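Local coordinates for chinitase A (Streptomyces coelicolor, PDB 3EBV), which probably hydrolyses internal linkages of chitin through the glycosyl hydrolase family 18 domain that this chain represents, at residues Ala195-Thr203 with Gly232-Ala243. Residues are numbered along the deposited sequence; the frame is centred on the assembly and turned at random. Where two conformers were deposited one is given.
Sequences AQGTVDFLT and GGYVSPSVVNAA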
ATOM      1  N   ALA A 195     -18.650  -0.822 -10.015  1.00  8.63           N
ATOM      2  CA  ALA A 195     -17.908  -2.040 -10.368  1.00  9.13           C
ATOM      3  C   ALA A 195     -16.442  -1.766 -10.630  1.00  9.83           C
ATOM      4  O   ALA A 195     -16.092  -0.708 -11.205  1.00  9.78           O
ATOM      5  CB  ALA A 195     -18.515  -2.649 -11.623  1.00 10.55           C
ATOM      6  N   GLN A 196     -15.585  -2.727 -10.258  1.00 10.15           N
ATOM      7  CA  GLN A 196     -14.150  -2.567 -10.497  1.00  9.95           C
ATOM      8  C   GLN A 196     -13.836  -2.401 -11.986  1.00 10.41           C
ATOM      9  O   GLN A 196     -14.609  -2.847 -12.844  1.00 11.06           O
ATOM     10  CB  GLN A 196     -13.305  -3.697  -9.861  1.00 10.07           C
ATOM     11  CG  GLN A 196     -13.461  -5.000 -10.637  1.00  9.78           C
ATOM     12  CD  GLN A 196     -12.749  -6.146  -9.979  1.00 11.57           C
ATOM     13  OE1 GLN A 196     -11.928  -5.927  -9.092  1.00 11.08           O
ATOM     14  NE2 GLN A 196     -13.088  -7.374 -10.372  1.00 13.18           N
ATOM     15  N   GLY A 197     -12.679  -1.821 -12.266  1.00 10.91           N
ATOM     16  CA  GLY A 197     -12.286  -1.644 -13.655  1.00 11.25           C
ATOM     17  C   GLY A 197     -12.869  -0.412 -14.331  1.00 12.32           C
ATOM     18  O   GLY A 197     -12.825  -0.317 -15.561  1.00 13.93           O
ATOM     19  N   THR A 198     -13.389   0.527 -13.528  1.00 10.66           N
ATOM     20  CA  THR A 198     -13.980   1.750 -14.068  1.00 10.79           C
ATOM     21  C   THR A 198     -13.434   2.976 -13.313  1.00 10.40           C
ATOM     22  O   THR A 198     -13.063   2.866 -12.129  1.00 10.80           O
ATOM     23  CB  THR A 198     -15.514   1.750 -13.928  1.00 12.37           C
ATOM     24  OG1 THR A 198     -15.907   1.689 -12.547  1.00 10.33           O
ATOM     25  CG2 THR A 198     -16.189   0.583 -14.708  1.00 13.04           C
ATOM     26  N   VAL A 199     -13.407   4.137 -13.968  1.00 10.44           N
ATOM     27  CA  VAL A 199     -12.949   5.341 -13.283  1.00 10.64           C
ATOM     28  C   VAL A 199     -13.850   5.626 -12.064  1.00 10.18           C
ATOM     29  O   VAL A 199     -13.354   6.036 -11.000  1.00  9.83           O
ATOM     30  CB  VAL A 199     -12.901   6.552 -14.243  1.00 12.58           C
ATOM     31  CG1 VAL A 199     -14.235   6.929 -14.688  1.00 13.18           C
ATOM     32  CG2 VAL A 199     -12.269   7.778 -13.546  1.00 16.55           C
ATOM     33  N   ASP A 200     -15.162   5.381 -12.155  1.00  8.78           N
ATOM     34  CA  ASP A 200     -16.088   5.700 -11.066  1.00  8.89           C
ATOM     35  C   ASP A 200     -15.839   4.837  -9.818  1.00  8.54           C
ATOM     36  O   ASP A 200     -16.057   5.274  -8.695  1.00  9.48           O
ATOM     37  CB  ASP A 200     -17.557   5.452 -11.500  1.00  8.64           C
ATOM     38  CG  ASP A 200     -18.150   6.554 -12.374  1.00 12.61           C
ATOM     39  OD1 ASP A 200     -17.579   7.662 -12.474  1.00 11.75           O
ATOM     40  OD2 ASP A 200     -19.230   6.244 -12.938  1.00 14.25           O
ATOM     41  N   PHE A 201     -15.395   3.593 -10.017  1.00  8.20           N
ATOM     42  CA  PHE A 201     -15.071   2.758  -8.833  1.00  9.55           C
ATOM     43  C   PHE A 201     -13.957   3.433  -8.050  1.00  7.81           C
ATOM     44  O   PHE A 201     -14.001   3.448  -6.808  1.00  9.98           O
ATOM     45  CB  PHE A 201     -14.589   1.415  -9.333  1.00 10.31           C
ATOM     46  CG  PHE A 201     -14.527   0.305  -8.284  1.00  8.92           C
ATOM     47  CD1 PHE A 201     -15.679  -0.300  -7.784  1.00  9.79           C
ATOM     48  CD2 PHE A 201     -13.274  -0.158  -7.865  1.00  9.82           C
ATOM     49  CE1 PHE A 201     -15.578  -1.392  -6.874  1.00  9.34           C
ATOM     50  CE2 PHE A 201     -13.187  -1.249  -6.952  1.00  9.83           C
ATOM     51  CZ  PHE A 201     -14.292  -1.857  -6.472  1.00  9.95           C
ATOM     52  N   LEU A 202     -12.972   3.984  -8.750  1.00  8.09           N
ATOM     53  CA  LEU A 202     -11.874   4.668  -8.061  1.00  9.13           C
ATOM     54  C   LEU A 202     -12.360   5.917  -7.342  1.00  8.89           C
ATOM     55  O   LEU A 202     -12.086   6.138  -6.163  1.00  9.27           O
ATOM     56  CB  LEU A 202     -10.741   5.013  -9.038  1.00  9.60           C
ATOM     57  CG  LEU A 202     -10.219   3.816  -9.862  1.00  9.28           C
ATOM     58  CD1 LEU A 202      -9.076   4.231 -10.759  1.00  9.17           C
ATOM     59  CD2 LEU A 202      -9.776   2.659  -8.931  1.00 12.24           C
ATOM     60  N   THR A 203     -13.069   6.782  -8.081  1.00  8.41           N
ATOM     61  CA  THR A 203     -13.422   8.072  -7.476  1.00  7.86           C
ATOM     62  C   THR A 203     -14.502   7.978  -6.411  1.00  8.41           C
ATOM     63  O   THR A 203     -14.398   8.651  -5.361  1.00  8.97           O
ATOM     64  CB  THR A 203     -13.856   9.094  -8.584  1.00  8.94           C
ATOM     65  OG1 THR A 203     -14.970   8.538  -9.312  1.00  9.27           O
ATOM     66  CG2 THR A 203     -12.716   9.346  -9.554  1.00  8.87           C
ATOM     67  N   GLY A 232      -8.975  -9.455 -11.334  1.00 13.19           N
ATOM     68  CA  GLY A 232      -9.891  -8.455 -11.887  1.00 13.09           C
ATOM     69  C   GLY A 232      -9.539  -7.089 -11.334  1.00 11.79           C
ATOM     70  O   GLY A 232      -8.858  -6.991 -10.304  1.00 10.91           O
ATOM     71  N   GLY A 233     -10.028  -6.047 -12.015  1.00 11.98           N
ATOM     72  CA  GLY A 233      -9.813  -4.661 -11.575  1.00 11.54           C
ATOM     73  C   GLY A 233      -8.689  -3.906 -12.252  1.00 11.35           C
ATOM     74  O   GLY A 233      -8.502  -2.696 -11.992  1.00 11.47           O
ATOM     75  N   TYR A 234      -7.911  -4.552 -13.129  1.00 10.93           N
ATOM     76  CA  TYR A 234      -6.928  -3.784 -13.900  1.00 10.61           C
ATOM     77  C   TYR A 234      -7.620  -2.677 -14.687  1.00 10.84           C
ATOM     78  O   TYR A 234      -8.661  -2.933 -15.321  1.00 12.92           O
ATOM     79  CB  TYR A 234      -6.161  -4.677 -14.885  1.00 11.50           C
ATOM     80  CG  TYR A 234      -5.284  -3.885 -15.804  1.00 12.38           C
ATOM     81  CD1 TYR A 234      -4.084  -3.361 -15.367  1.00 12.02           C
ATOM     82  CD2 TYR A 234      -5.700  -3.620 -17.126  1.00 12.52           C
ATOM     83  CE1 TYR A 234      -3.279  -2.554 -16.211  1.00 12.07           C
ATOM     84  CE2 TYR A 234      -4.915  -2.845 -17.974  1.00 13.78           C
ATOM     85  CZ  TYR A 234      -3.714  -2.320 -17.514  1.00 12.43           C
ATOM     86  OH  TYR A 234      -2.960  -1.542 -18.387  1.00 15.76           O
ATOM     87  N   VAL A 235      -7.009  -1.487 -14.692  1.00 10.73           N
ATOM     88  CA  VAL A 235      -7.434  -0.422 -15.628  1.00 11.85           C
ATOM     89  C   VAL A 235      -6.208   0.147 -16.347  1.00 11.48           C
ATOM     90  O   VAL A 235      -5.082   0.115 -15.848  1.00 10.82           O
ATOM     91  CB  VAL A 235      -8.178   0.734 -14.921  1.00 11.95           C
ATOM     92  CG1 VAL A 235      -9.471   0.238 -14.284  1.00 13.31           C
ATOM     93  CG2 VAL A 235      -7.262   1.456 -13.878  1.00 11.78           C
ATOM     94  N   SER A 236      -6.417   0.679 -17.553  1.00 11.85           N
ATOM     95  CA  SER A 236      -5.326   1.359 -18.242  0.60 12.10           C
ATOM     96  C   SER A 236      -4.786   2.496 -17.380  1.00 11.26           C
ATOM     97  O   SER A 236      -5.541   3.108 -16.598  1.00 12.27           O
ATOM     98  CB  SER A 236      -5.782   1.911 -19.597  0.60 12.71           C
ATOM     99  OG  SER A 236      -6.754   2.926 -19.427  0.60 17.76           O
ATOM    100  N   PRO A 237      -3.498   2.809 -17.517  1.00 12.75           N
ATOM    101  CA  PRO A 237      -2.976   3.968 -16.779  1.00 12.84           C
ATOM    102  C   PRO A 237      -3.796   5.258 -17.039  1.00 13.45           C
ATOM    103  O   PRO A 237      -3.961   6.065 -16.115  1.00 13.85           O
ATOM    104  CB  PRO A 237      -1.508   4.082 -17.266  1.00 14.60           C
ATOM    105  CG  PRO A 237      -1.177   2.695 -17.761  1.00 14.17           C
ATOM    106  CD  PRO A 237      -2.442   2.096 -18.278  1.00 12.79           C
ATOM    107  N   SER A 238      -4.314   5.441 -18.254  1.00 13.21           N
ATOM    108  CA  SER A 238      -5.120   6.647 -18.528  1.00 14.10           C
ATOM    109  C   SER A 238      -6.325   6.713 -17.593  1.00 14.42           C
ATOM    110  O   SER A 238      -6.743   7.807 -17.224  1.00 14.80           O
ATOM    111  CB  SER A 238      -5.595   6.653 -19.991  1.00 15.63           C
ATOM    112  OG  SER A 238      -6.402   5.528 -20.281  1.00 20.13           O
ATOM    113  N   VAL A 239      -6.878   5.558 -17.193  1.00 12.98           N
ATOM    114  CA  VAL A 239      -8.018   5.534 -16.254  1.00 12.35           C
ATOM    115  C   VAL A 239      -7.575   5.962 -14.838  1.00 12.27           C
ATOM    116  O   VAL A 239      -8.278   6.722 -14.146  1.00 11.07           O
ATOM    117  CB  VAL A 239      -8.738   4.155 -16.224  1.00 13.01           C
ATOM    118  CG1 VAL A 239      -9.794   4.094 -15.095  1.00 11.95           C
ATOM    119  CG2 VAL A 239      -9.377   3.841 -17.614  1.00 14.50           C
ATOM    120  N   VAL A 240      -6.433   5.445 -14.381  1.00 10.63           N
ATOM    121  CA  VAL A 240      -5.907   5.886 -13.098  1.00 10.27           C
ATOM    122  C   VAL A 240      -5.691   7.413 -13.138  1.00 10.77           C
ATOM    123  O   VAL A 240      -6.052   8.135 -12.186  1.00 10.93           O
ATOM    124  CB  VAL A 240      -4.534   5.218 -12.740  1.00 10.87           C
ATOM    125  CG1 VAL A 240      -4.059   5.706 -11.370  1.00 11.56           C
ATOM    126  CG2 VAL A 240      -4.672   3.677 -12.789  1.00 11.75           C
ATOM    127  N   ASN A 241      -5.063   7.900 -14.207  1.00 10.95           N
ATOM    128  CA  ASN A 241      -4.758   9.351 -14.322  1.00 10.20           C
ATOM    129  C   ASN A 241      -6.041  10.169 -14.374  1.00 10.28           C
ATOM    130  O   ASN A 241      -6.089  11.232 -13.774  1.00 11.32           O
ATOM    131  CB  ASN A 241      -3.873   9.610 -15.553  1.00 10.77           C
ATOM    132  CG  ASN A 241      -2.526   8.928 -15.422  1.00 11.75           C
ATOM    133  OD1 ASN A 241      -2.091   8.598 -14.311  1.00 11.92           O
ATOM    134  ND2 ASN A 241      -1.828   8.753 -16.558  1.00 13.93           N
ATOM    135  N   ALA A 242      -7.070   9.649 -15.053  1.00 10.04           N
ATOM    136  CA  ALA A 242      -8.363  10.341 -15.038  1.00 10.60           C
ATOM    137  C   ALA A 242      -8.948  10.422 -13.632  1.00 10.84           C
ATOM    138  O   ALA A 242      -9.489  11.474 -13.217  1.00 11.26           O
ATOM    139  CB  ALA A 242      -9.324   9.681 -15.978  1.00 11.06           C
ATOM    140  N   ALA A 243      -8.887   9.326 -12.881  1.00 10.06           N
ATOM    141  CA  ALA A 243      -9.419   9.361 -11.527  1.00  9.73           C
ATOM    142  C   ALA A 243      -8.649  10.376 -10.657  1.00 10.08           C
ATOM    143  O   ALA A 243      -9.225  11.073  -9.821  1.00 10.07           O
ATOM    144  CB  ALA A 243      -9.337   7.933 -10.898  1.00 11.07           C
TER
HETATM  145  O   HOH W   1     -10.418  -1.204 -10.627  1.00 10.79           O
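Apolar packing joins the start of helix 199-210 to the first two turns of helix 237-249: CB of A243 sits against L202, 3.7 Å from both its CB and its CD1, while CG2 of T203 touches CA of A243 at 3.8 Å. V199 turns CG2 onto the backbone N of A243 (3.8 Å), and CG1 of V239, anti to its own N (chi1 172°), reaches the first turn of the other helix at V199 N. On the loop side of the helices, CG1 of V235 presses on CA of G197 at a tight 3.4 Å.

Between the loops, the extended Q196 lays its amide flat over one face of the G232-G233 peptide, the planes nearly parallel, CD 3.4 Å from G233 N.

The polar roles lie elsewhere: OE1 of Q196 accepts from S183 N. Cutting Q196 back to an alanine would probably leave S183 N without this acceptor and open a gap over the two glycines. One water bridges the loops, accepting from G197 N and donating to G233 O (2.8 Å). T198 caps its helix, OG1 accepting from F201 N.

The axes of 199-203 and 237-243 pass 9.1 Å apart at 41°, with L202 and A243 also meeting strand 219-224: neighbouring helices packed round the outside of the TIM barrel of family 18.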